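Local coordinates for glycoside hydrolase family 81 (PDB 6FOP), which is a family 81 glycoside hydrolase that degrades beta-1,3-glucans such as laminarin, probably as part of the cellulosome of its bacterium, at residues A[572-577]-A[596-601]; A[547-552]-A[603-608]; A[579-584]-A[618-623]. All coordinates share one frame; numbering follows the deposited sequence.

Contact 1. Residues A[572-577]-A[596-601]. With NI (nickel (II) ion), chain B.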
loop_
_atom_site.group_PDB
_atom_site.type_symbol
_atom_site.label_atom_id
_atom_site.label_comp_id
_atom_site.label_asym_id
_atom_site.label_seq_id
_atom_site.Cartn_x
_atom_site.Cartn_y
_atom_site.Cartn_z
ATOM N N GLU A 572 -13.666 2.603 -17.288
ATOM C CA GLU A 572 -12.233 2.542 -17.007
ATOM C C GLU A 572 -11.899 3.072 -15.599
ATOM O O GLU A 572 -11.111 2.461 -14.881
ATOM C CB GLU A 572 -11.422 3.285 -18.073
ATOM C CG GLU A 572 -11.504 2.593 -19.432
ATOM C CD GLU A 572 -10.966 3.454 -20.541
ATOM O OE1 GLU A 572 -9.750 3.372 -20.802
ATOM O OE2 GLU A 572 -11.765 4.221 -21.142
ATOM N N LYS A 573 -12.538 4.172 -15.189
ATOM C CA LYS A 573 -12.243 4.722 -13.884
ATOM C C LYS A 573 -12.545 3.715 -12.774
ATOM O O LYS A 573 -11.760 3.577 -11.830
ATOM C CB LYS A 573 -12.999 6.026 -13.640
ATOM C CG LYS A 573 -12.569 7.163 -14.548
ATOM C CD LYS A 573 -13.265 8.467 -14.209
ATOM C CE LYS A 573 -12.943 9.525 -15.247
ATOM N NZ LYS A 573 -13.495 10.852 -14.908
ATOM N N HIS A 574 -13.665 3.005 -12.879
ATOM C CA HIS A 574 -14.017 1.955 -11.913
ATOM C C HIS A 574 -13.105 0.714 -12.062
ATOM O O HIS A 574 -12.645 0.145 -11.063
ATOM C CB HIS A 574 -15.496 1.587 -12.093
ATOM C CG HIS A 574 -16.424 2.544 -11.419
ATOM N ND1 HIS A 574 -17.242 2.178 -10.384
ATOM C CD2 HIS A 574 -16.604 3.868 -11.586
ATOM C CE1 HIS A 574 -17.910 3.223 -9.956
ATOM N NE2 HIS A 574 -17.547 4.260 -10.675
ATOM N N GLY A 575 -12.826 0.331 -13.315
ATOM C CA GLY A 575 -12.116 -0.913 -13.585
ATOM C C GLY A 575 -10.666 -0.943 -13.135
ATOM O O GLY A 575 -10.118 -2.041 -12.909
ATOM N N ILE A 576 -10.010 0.226 -13.023
ATOM C CA ILE A 576 -8.616 0.210 -12.591
ATOM C C ILE A 576 -8.443 -0.287 -11.168
ATOM O O ILE A 576 -7.318 -0.566 -10.787
ATOM C CB ILE A 576 -7.885 1.569 -12.741
ATOM C CG1 ILE A 576 -8.510 2.680 -11.860
ATOM C CG2 ILE A 576 -7.800 2.000 -14.211
ATOM C CD1 ILE A 576 -7.477 3.610 -11.268
ATOM N N ASN A 577 -9.512 -0.353 -10.365
ATOM C CA ASN A 577 -9.426 -0.933 -9.031
ATOM C C ASN A 577 -9.961 -2.343 -8.933
ATOM O O ASN A 577 -10.129 -2.881 -7.855
ATOM C CB ASN A 577 -10.003 0.028 -7.974
ATOM C CG ASN A 577 -8.948 0.981 -7.497
ATOM O OD1 ASN A 577 -8.053 0.580 -6.747
ATOM N ND2 ASN A 577 -8.956 2.209 -8.026
ATOM N N LYS A 596 -23.332 -4.155 -6.764
ATOM C CA LYS A 596 -24.491 -3.607 -7.478
ATOM C C LYS A 596 -24.474 -2.077 -7.509
ATOM O O LYS A 596 -24.599 -1.482 -8.568
ATOM C CB LYS A 596 -25.789 -4.147 -6.871
ATOM C CG LYS A 596 -27.053 -3.696 -7.597
ATOM C CD LYS A 596 -27.014 -4.062 -9.073
ATOM C CE LYS A 596 -28.385 -4.166 -9.738
ATOM N NZ LYS A 596 -28.318 -4.084 -11.232
ATOM N N GLN A 597 -24.253 -1.445 -6.350
ATOM C CA GLN A 597 -24.211 0.017 -6.264
ATOM C C GLN A 597 -23.079 0.610 -7.095
ATOM O O GLN A 597 -23.232 1.665 -7.727
ATOM C CB GLN A 597 -24.049 0.464 -4.814
ATOM C CG GLN A 597 -25.237 0.230 -3.906
ATOM C CD GLN A 597 -24.921 0.577 -2.452
ATOM O OE1 GLN A 597 -23.838 0.299 -1.944
ATOM N NE2 GLN A 597 -25.868 1.203 -1.784
ATOM N N ASN A 598 -21.896 -0.012 -6.997
ATOM C CA ASN A 598 -20.711 0.469 -7.719
ATOM C C ASN A 598 -20.940 0.378 -9.229
ATOM O O ASN A 598 -20.713 1.343 -9.982
ATOM C CB ASN A 598 -19.470 -0.298 -7.225
ATOM C CG ASN A 598 -18.215 0.067 -7.969
ATOM O OD1 ASN A 598 -18.097 -0.148 -9.178
ATOM N ND2 ASN A 598 -17.217 0.580 -7.234
ATOM N N TYR A 599 -21.392 -0.790 -9.685
ATOM C CA TYR A 599 -21.703 -0.996 -11.096
ATOM C C TYR A 599 -22.782 -0.052 -11.607
ATOM O O TYR A 599 -22.617 0.538 -12.688
ATOM C CB TYR A 599 -22.068 -2.461 -11.313
ATOM C CG TYR A 599 -22.428 -2.856 -12.723
ATOM C CD1 TYR A 599 -21.450 -3.300 -13.619
ATOM C CD2 TYR A 599 -23.750 -2.873 -13.145
ATOM C CE1 TYR A 599 -21.804 -3.694 -14.904
ATOM C CE2 TYR A 599 -24.099 -3.304 -14.406
ATOM C CZ TYR A 599 -23.111 -3.663 -15.302
ATOM O OH TYR A 599 -23.469 -4.097 -16.569
ATOM N N GLU A 600 -23.846 0.134 -10.818
ATOM C CA GLU A 600 -24.925 1.042 -11.232
ATOM C C GLU A 600 -24.470 2.504 -11.252
ATOM O O GLU A 600 -24.875 3.250 -12.138
ATOM C CB GLU A 600 -26.180 0.842 -10.387
ATOM C CG GLU A 600 -26.884 -0.504 -10.617
ATOM C CD GLU A 600 -27.472 -0.700 -12.022
ATOM O OE1 GLU A 600 -27.908 0.280 -12.651
ATOM O OE2 GLU A 600 -27.489 -1.857 -12.511
ATOM N N GLU A 601 -23.584 2.889 -10.316
ATOM C CA GLU A 601 -23.025 4.242 -10.394
ATOM C C GLU A 601 -22.238 4.410 -11.699
ATOM O O GLU A 601 -22.341 5.418 -12.391
ATOM C CB GLU A 601 -22.080 4.525 -9.225
ATOM C CG GLU A 601 -21.232 5.774 -9.433
ATOM C CD GLU A 601 -20.295 6.139 -8.299
ATOM O OE1 GLU A 601 -20.786 6.418 -7.203
ATOM O OE2 GLU A 601 -19.062 6.156 -8.521
HETATM NI NI NI B . -18.145 6.202 -10.296
HETATM O O HOH W 1 -14.691 0.765 -8.814
#
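His574, reaching from helix 570-575, meets Asn598 and Glu601 of helix 592-606, and both nitrogens of its imidazole find partners. Its NE2 binds the nickel ion at 2.1 Å, while ND1 gives its hydrogen to Asn598 OD1 at 2.8 Å, with an N-H...O angle of 157°. The amide oxygen sits at the edge of the ring, almost in its plane, but the amide stands steeply to the imidazole and receives the hydrogen from above its carbonyl plane. Asn598 achieves this with CG anti to the backbone N (chi1 176°), and its ND2 donates to a water at 3.0 Å that in turn bonds to His574 O at 3.1 Å. One asparagine thus holds the histidine directly at the ring and through a water at the backbone. One helical turn on, the extended chain of Glu601 brings OE2 to the nickel at 2.0 Å, its carboxylate nearly perpendicular to the imidazole; the other oxygen, OE1, accepts from the backbone N of Asn550. His562 and Glu605 complete the two-histidine, two-glutamate site. With ND1 carrying the hydrogen, NE2 is left to bind the metal; second-shell Asn598 fixes the ring's rotation and may strengthen it as a ligand.

Contact 2. Residues A[547-552]-A[603-608]. With NI (nickel (II) ion), chain B.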
loop_
_atom_site.group_PDB
_atom_site.type_symbol
_atom_site.label_atom_id
_atom_site.label_comp_id
_atom_site.label_asym_id
_atom_site.label_seq_id
_atom_site.Cartn_x
_atom_site.Cartn_y
_atom_site.Cartn_z
ATOM N N TYR A 547 -18.785 14.605 -1.366
ATOM C CA TYR A 547 -18.131 13.850 -2.423
ATOM C C TYR A 547 -19.233 13.118 -3.185
ATOM O O TYR A 547 -20.100 12.477 -2.594
ATOM C CB TYR A 547 -17.084 12.905 -1.826
ATOM C CG TYR A 547 -16.367 12.042 -2.835
ATOM C CD1 TYR A 547 -15.529 12.603 -3.762
ATOM C CD2 TYR A 547 -16.519 10.664 -2.840
ATOM C CE1 TYR A 547 -14.846 11.832 -4.678
ATOM C CE2 TYR A 547 -15.854 9.871 -3.765
ATOM C CZ TYR A 547 -15.019 10.454 -4.672
ATOM O OH TYR A 547 -14.366 9.726 -5.614
ATOM N N GLY A 548 -19.201 13.228 -4.500
ATOM C CA GLY A 548 -20.324 12.798 -5.333
ATOM C C GLY A 548 -20.337 11.363 -5.841
ATOM O O GLY A 548 -20.999 11.075 -6.838
ATOM N N HIS A 549 -19.634 10.464 -5.178
ATOM C CA HIS A 549 -19.447 9.097 -5.661
ATOM C C HIS A 549 -19.369 8.143 -4.480
ATOM O O HIS A 549 -18.999 8.553 -3.372
ATOM C CB HIS A 549 -18.157 9.016 -6.509
ATOM C CG HIS A 549 -18.059 10.072 -7.563
ATOM N ND1 HIS A 549 -18.604 9.907 -8.820
ATOM C CD2 HIS A 549 -17.591 11.342 -7.523
ATOM C CE1 HIS A 549 -18.436 11.010 -9.522
ATOM N NE2 HIS A 549 -17.826 11.900 -8.757
ATOM N N ASN A 550 -19.595 6.857 -4.756
ATOM C CA ASN A 550 -19.451 5.761 -3.807
ATOM C C ASN A 550 -18.102 5.029 -3.898
ATOM O O ASN A 550 -17.912 3.990 -3.279
ATOM C CB ASN A 550 -20.629 4.783 -3.911
ATOM C CG ASN A 550 -20.651 3.987 -5.217
ATOM O OD1 ASN A 550 -19.645 3.823 -5.914
ATOM N ND2 ASN A 550 -21.854 3.551 -5.591
ATOM N N TYR A 551 -17.181 5.624 -4.650
ATOM C CA TYR A 551 -15.922 5.023 -5.051
ATOM C C TYR A 551 -14.940 6.154 -5.294
ATOM O O TYR A 551 -15.324 7.165 -5.872
ATOM C CB TYR A 551 -16.147 4.243 -6.348
ATOM C CG TYR A 551 -14.895 3.901 -7.144
ATOM C CD1 TYR A 551 -13.885 3.089 -6.587
ATOM C CD2 TYR A 551 -14.708 4.386 -8.422
ATOM C CE1 TYR A 551 -12.752 2.771 -7.305
ATOM C CE2 TYR A 551 -13.579 4.074 -9.144
ATOM C CZ TYR A 551 -12.605 3.244 -8.589
ATOM O OH TYR A 551 -11.509 2.903 -9.323
ATOM N N ALA A 552 -13.704 5.965 -4.835
ATOM C CA ALA A 552 -12.585 6.833 -5.198
ATOM C C ALA A 552 -11.598 6.005 -6.004
ATOM O O ALA A 552 -11.151 4.950 -5.546
ATOM C CB ALA A 552 -11.892 7.408 -3.962
ATOM N N LEU A 603 -22.588 2.880 -14.546
ATOM C CA LEU A 603 -23.512 3.007 -15.676
ATOM C C LEU A 603 -24.098 4.418 -15.773
ATOM O O LEU A 603 -24.159 5.008 -16.872
ATOM C CB LEU A 603 -24.644 1.988 -15.567
ATOM C CG LEU A 603 -24.305 0.509 -15.709
ATOM C CD1 LEU A 603 -25.598 -0.282 -15.651
ATOM C CD2 LEU A 603 -23.564 0.241 -17.011
ATOM N N ARG A 604 -24.556 4.937 -14.630
ATOM C CA ARG A 604 -25.117 6.285 -14.600
ATOM C C ARG A 604 -24.110 7.320 -15.095
ATOM O O ARG A 604 -24.425 8.218 -15.859
ATOM C CB ARG A 604 -25.582 6.650 -13.197
ATOM C CG ARG A 604 -26.861 5.981 -12.755
ATOM C CD ARG A 604 -27.457 6.720 -11.562
ATOM N NE ARG A 604 -26.540 6.735 -10.420
ATOM C CZ ARG A 604 -26.369 5.735 -9.548
ATOM N NH1 ARG A 604 -27.043 4.596 -9.661
ATOM N NH2 ARG A 604 -25.514 5.879 -8.546
ATOM N N GLU A 605 -22.870 7.172 -14.636
ATOM C CA GLU A 605 -21.809 8.094 -15.012
ATOM C C GLU A 605 -21.430 7.980 -16.481
ATOM O O GLU A 605 -21.061 8.974 -17.102
ATOM C CB GLU A 605 -20.595 7.904 -14.102
ATOM C CG GLU A 605 -20.911 8.275 -12.661
ATOM C CD GLU A 605 -19.901 7.804 -11.639
ATOM O OE1 GLU A 605 -19.159 6.805 -11.850
ATOM O OE2 GLU A 605 -19.911 8.384 -10.537
ATOM N N CYS A 606 -21.487 6.761 -17.035
ATOM C CA CYS A 606 -21.246 6.577 -18.462
ATOM C C CYS A 606 -22.422 7.043 -19.333
ATOM O O CYS A 606 -22.243 7.272 -20.519
ATOM C CB CYS A 606 -20.944 5.105 -18.795
ATOM S SG CYS A 606 -19.394 4.499 -18.128
ATOM N N GLY A 607 -23.604 7.163 -18.739
ATOM C CA GLY A 607 -24.839 7.463 -19.465
ATOM C C GLY A 607 -25.324 6.327 -20.324
ATOM O O GLY A 607 -25.956 6.565 -21.337
ATOM N N THR A 608 -25.038 5.095 -19.897
ATOM C CA THR A 608 -25.348 3.907 -20.693
ATOM C C THR A 608 -26.033 2.856 -19.826
ATOM O O THR A 608 -25.981 2.922 -18.604
ATOM C CB THR A 608 -24.069 3.299 -21.309
ATOM O OG1 THR A 608 -23.132 3.006 -20.265
ATOM C CG2 THR A 608 -23.443 4.240 -22.288
HETATM NI NI NI B . -18.145 6.202 -10.296
HETATM O O HOH W 2 -22.051 9.634 -9.411
#
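Glu605 OE2 is gripped by two donors: His549 ND1 at 2.6 Å, the direct bond between the loop 547-552 and the end of helix 592-606, and a water at 2.7 Å. That water also donates to Gly548 O, at 3.1 Å, so the loop backbone is tied to the same carboxylate oxygen. ND1 approaches OE2 on its syn side but 31° out of the carboxylate plane, whereas the oxygen lies almost exactly in the plane of the imidazole, at its edge; the N-H...O angle of 143° makes the bond short but somewhat bent. The other oxygen, OE1, binds the nickel at 1.9 Å. Glu605 gets there with CG anti to its carbonyl carbon (chi1 -65°) and an extended chain beyond, which carries the carboxylate from the helix to the loop and the metal. The helix ends just afterwards in a Schellman motif, Gly607 supplying the positive phi and Thr608 N bonding to Leu603 O. His549 also stacks on His562, another ligand of the nickel. With one oxygen on the metal and the other held by ND1 and water, the carboxylate has its rotation fixed; the second-shell His549 probably draws negative charge toward OE2 and so tempers the charge that OE1 offers the nickel.

Contact 3. Residues A[579-584]-A[618-623]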
loop_
_atom_site.group_PDB
_atom_site.type_symbol
_atom_site.label_atom_id
_atom_site.label_comp_id
_atom_site.label_asym_id
_atom_site.label_seq_id
_atom_site.Cartn_x
_atom_site.Cartn_y
_atom_site.Cartn_z
ATOM N N LEU A 579 -8.890 -4.640 -11.915
ATOM C CA LEU A 579 -7.933 -5.449 -12.673
ATOM C C LEU A 579 -6.530 -5.391 -12.045
ATOM O O LEU A 579 -6.131 -4.363 -11.456
ATOM C CB LEU A 579 -7.952 -5.049 -14.145
ATOM C CG LEU A 579 -7.223 -3.780 -14.559
ATOM C CD1 LEU A 579 -5.717 -4.020 -14.757
ATOM C CD2 LEU A 579 -7.841 -3.251 -15.851
ATOM N N PRO A 580 -5.739 -6.453 -12.172
ATOM C CA PRO A 580 -6.125 -7.722 -12.783
ATOM C C PRO A 580 -7.008 -8.537 -11.843
ATOM O O PRO A 580 -6.748 -8.630 -10.649
ATOM C CB PRO A 580 -4.788 -8.419 -13.003
ATOM C CG PRO A 580 -3.943 -7.917 -11.867
ATOM C CD PRO A 580 -4.373 -6.495 -11.626
ATOM N N ILE A 581 -8.030 -9.162 -12.407
ATOM C CA ILE A 581 -8.882 -10.046 -11.631
ATOM C C ILE A 581 -8.232 -11.430 -11.607
ATOM O O ILE A 581 -8.096 -12.063 -12.646
ATOM C CB ILE A 581 -10.337 -10.035 -12.162
ATOM C CG1 ILE A 581 -10.919 -8.600 -12.090
ATOM C CG2 ILE A 581 -11.206 -10.969 -11.350
ATOM C CD1 ILE A 581 -12.318 -8.459 -12.663
ATOM N N THR A 582 -7.825 -11.885 -10.416
ATOM C CA THR A 582 -7.212 -13.198 -10.220
ATOM C C THR A 582 -8.086 -13.965 -9.230
ATOM O O THR A 582 -9.054 -13.429 -8.687
ATOM C CB THR A 582 -5.766 -13.127 -9.679
ATOM O OG1 THR A 582 -5.762 -12.869 -8.270
ATOM C CG2 THR A 582 -4.923 -12.080 -10.430
ATOM N N ALA A 583 -7.703 -15.195 -8.924
ATOM C CA ALA A 583 -8.440 -15.947 -7.908
ATOM C C ALA A 583 -8.152 -15.486 -6.481
ATOM O O ALA A 583 -8.597 -16.121 -5.528
ATOM C CB ALA A 583 -8.164 -17.437 -8.064
ATOM N N ALA A 584 -7.394 -14.409 -6.349
ATOM C CA ALA A 584 -7.270 -13.663 -5.101
ATOM C C ALA A 584 -8.177 -12.437 -5.071
ATOM O O ALA A 584 -8.135 -11.678 -4.109
ATOM C CB ALA A 584 -5.815 -13.300 -4.859
ATOM N N GLN A 618 -15.832 -5.437 -16.307
ATOM C CA GLN A 618 -17.055 -5.080 -15.576
ATOM C C GLN A 618 -17.966 -6.264 -15.348
ATOM O O GLN A 618 -18.619 -6.363 -14.304
ATOM C CB GLN A 618 -17.820 -3.970 -16.281
ATOM C CG GLN A 618 -17.095 -2.641 -16.273
ATOM C CD GLN A 618 -16.966 -2.057 -14.893
ATOM O OE1 GLN A 618 -17.665 -2.466 -13.977
ATOM N NE2 GLN A 618 -16.105 -1.047 -14.760
ATOM N N TYR A 619 -18.039 -7.175 -16.329
ATOM C CA TYR A 619 -18.904 -8.341 -16.114
ATOM C C TYR A 619 -18.284 -9.365 -15.159
ATOM O O TYR A 619 -19.025 -10.028 -14.416
ATOM C CB TYR A 619 -19.307 -8.989 -17.436
ATOM C CG TYR A 619 -20.090 -8.102 -18.385
ATOM C CD1 TYR A 619 -20.866 -7.043 -17.926
ATOM C CD2 TYR A 619 -20.061 -8.343 -19.744
ATOM C CE1 TYR A 619 -21.610 -6.255 -18.787
ATOM C CE2 TYR A 619 -20.787 -7.548 -20.620
ATOM C CZ TYR A 619 -21.530 -6.489 -20.151
ATOM O OH TYR A 619 -22.266 -5.714 -21.013
ATOM N N MET A 620 -16.947 -9.467 -15.112
ATOM C CA MET A 620 -16.306 -10.263 -14.059
ATOM C C MET A 620 -16.615 -9.707 -12.675
ATOM O O MET A 620 -16.895 -10.465 -11.731
ATOM C CB MET A 620 -14.810 -10.328 -14.267
ATOM C CG MET A 620 -14.410 -11.202 -15.444
ATOM S SD MET A 620 -12.611 -11.404 -15.456
ATOM C CE MET A 620 -12.058 -9.819 -16.053
ATOM N N TYR A 621 -16.628 -8.367 -12.564
ATOM C CA TYR A 621 -16.963 -7.701 -11.310
ATOM C C TYR A 621 -18.437 -7.922 -10.939
ATOM O O TYR A 621 -18.760 -8.334 -9.816
ATOM C CB TYR A 621 -16.686 -6.216 -11.467
ATOM C CG TYR A 621 -16.968 -5.395 -10.247
ATOM C CD1 TYR A 621 -16.108 -5.453 -9.141
ATOM C CD2 TYR A 621 -18.036 -4.501 -10.207
ATOM C CE1 TYR A 621 -16.357 -4.698 -8.011
ATOM C CE2 TYR A 621 -18.268 -3.725 -9.080
ATOM C CZ TYR A 621 -17.430 -3.829 -7.982
ATOM O OH TYR A 621 -17.667 -3.025 -6.866
ATOM N N TYR A 622 -19.323 -7.733 -11.935
ATOM C CA TYR A 622 -20.765 -7.840 -11.706
ATOM C C TYR A 622 -21.150 -9.275 -11.343
ATOM O O TYR A 622 -22.143 -9.486 -10.627
ATOM C CB TYR A 622 -21.582 -7.367 -12.913
ATOM C CG TYR A 622 -23.031 -7.136 -12.597
ATOM C CD1 TYR A 622 -23.431 -6.070 -11.797
ATOM C CD2 TYR A 622 -24.015 -7.947 -13.141
ATOM C CE1 TYR A 622 -24.759 -5.864 -11.487
ATOM C CE2 TYR A 622 -25.357 -7.742 -12.833
ATOM C CZ TYR A 622 -25.726 -6.676 -12.041
ATOM O OH TYR A 622 -27.054 -6.457 -11.745
ATOM N N ALA A 623 -20.363 -10.255 -11.825
ATOM C CA ALA A 623 -20.579 -11.652 -11.462
ATOM C C ALA A 623 -20.417 -11.933 -9.960
ATOM O O ALA A 623 -20.864 -12.977 -9.502
ATOM C CB ALA A 623 -19.643 -12.551 -12.251
#
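Ile581 and Met620 meet through the end of the isoleucine, whose CD1 lies 3.5 Å from Met620 CB. The same methyl is 3.7 Å from Met620 CE and 4.1 Å from SD, so it rests in the bend of the methionine chain, touching both its root and its tip. The torsions of both chains produce this fit. Ile581 holds CG1 anti to its carbonyl carbon and runs on extended to CD1 (chi2 177°), which carries the methyl as far as the helix. Met620 leaves its helix with CG likewise anti to the carbonyl carbon, continues extended, and then folds at its last torsion (chi3 -75°), swinging CE back beside the methyl. The side chains run antiparallel, lying alongside one another rather than end to end. Both residues were modelled in two conformers, so the distances belong to one conformer of each and the exact fit is less certain; the side chains may keep some freedom in the core. Farther along the helix the backbone N of Tyr621 comes within 4.3 Å of Ile581 CD1. No hydrogen bond crosses the contact, which rests on van der Waals packing of apolar side chains. Within the loop, Thr582 OG1 accepts from Ala584 N at 3.0 Å in an ST turn, while Leu579 O and Ala584 O are taken up by Ser495 OG and Tyr524 OH. The loop 579-584 runs between helices 570-575 and 592-606, its Pro580 and Thr582 packed on helix 494-511, and Ile581 joins it to helix 615-622. That helix is held in turn by Tyr621 against helix 592-606 and by Tyr619 and Tyr622 against helix 627-633.

How the contacts relate
Contacts 1 and 2 share helix 592-606 and the nickel ion: the first is buried and brings helix 570-575 to it, the second lies at the surface and brings a loop. They also touch directly, notably through a probable hydrogen bond between Tyr551 OH and Lys573 O. Both work through polar second-shell bonds to metal ligands, an amide behind a histidine in one and a histidine behind a carboxylate in the other. Contact 3 is buried and metal-free, apolar packing without a hydrogen bond across it. It adjoins contact 1, where helices 592-606 and 615-622 pack and Lys596 NZ meets Tyr622 OH, but does not touch contact 2; the centres of contacts 2 and 3 lie about 19 Å apart.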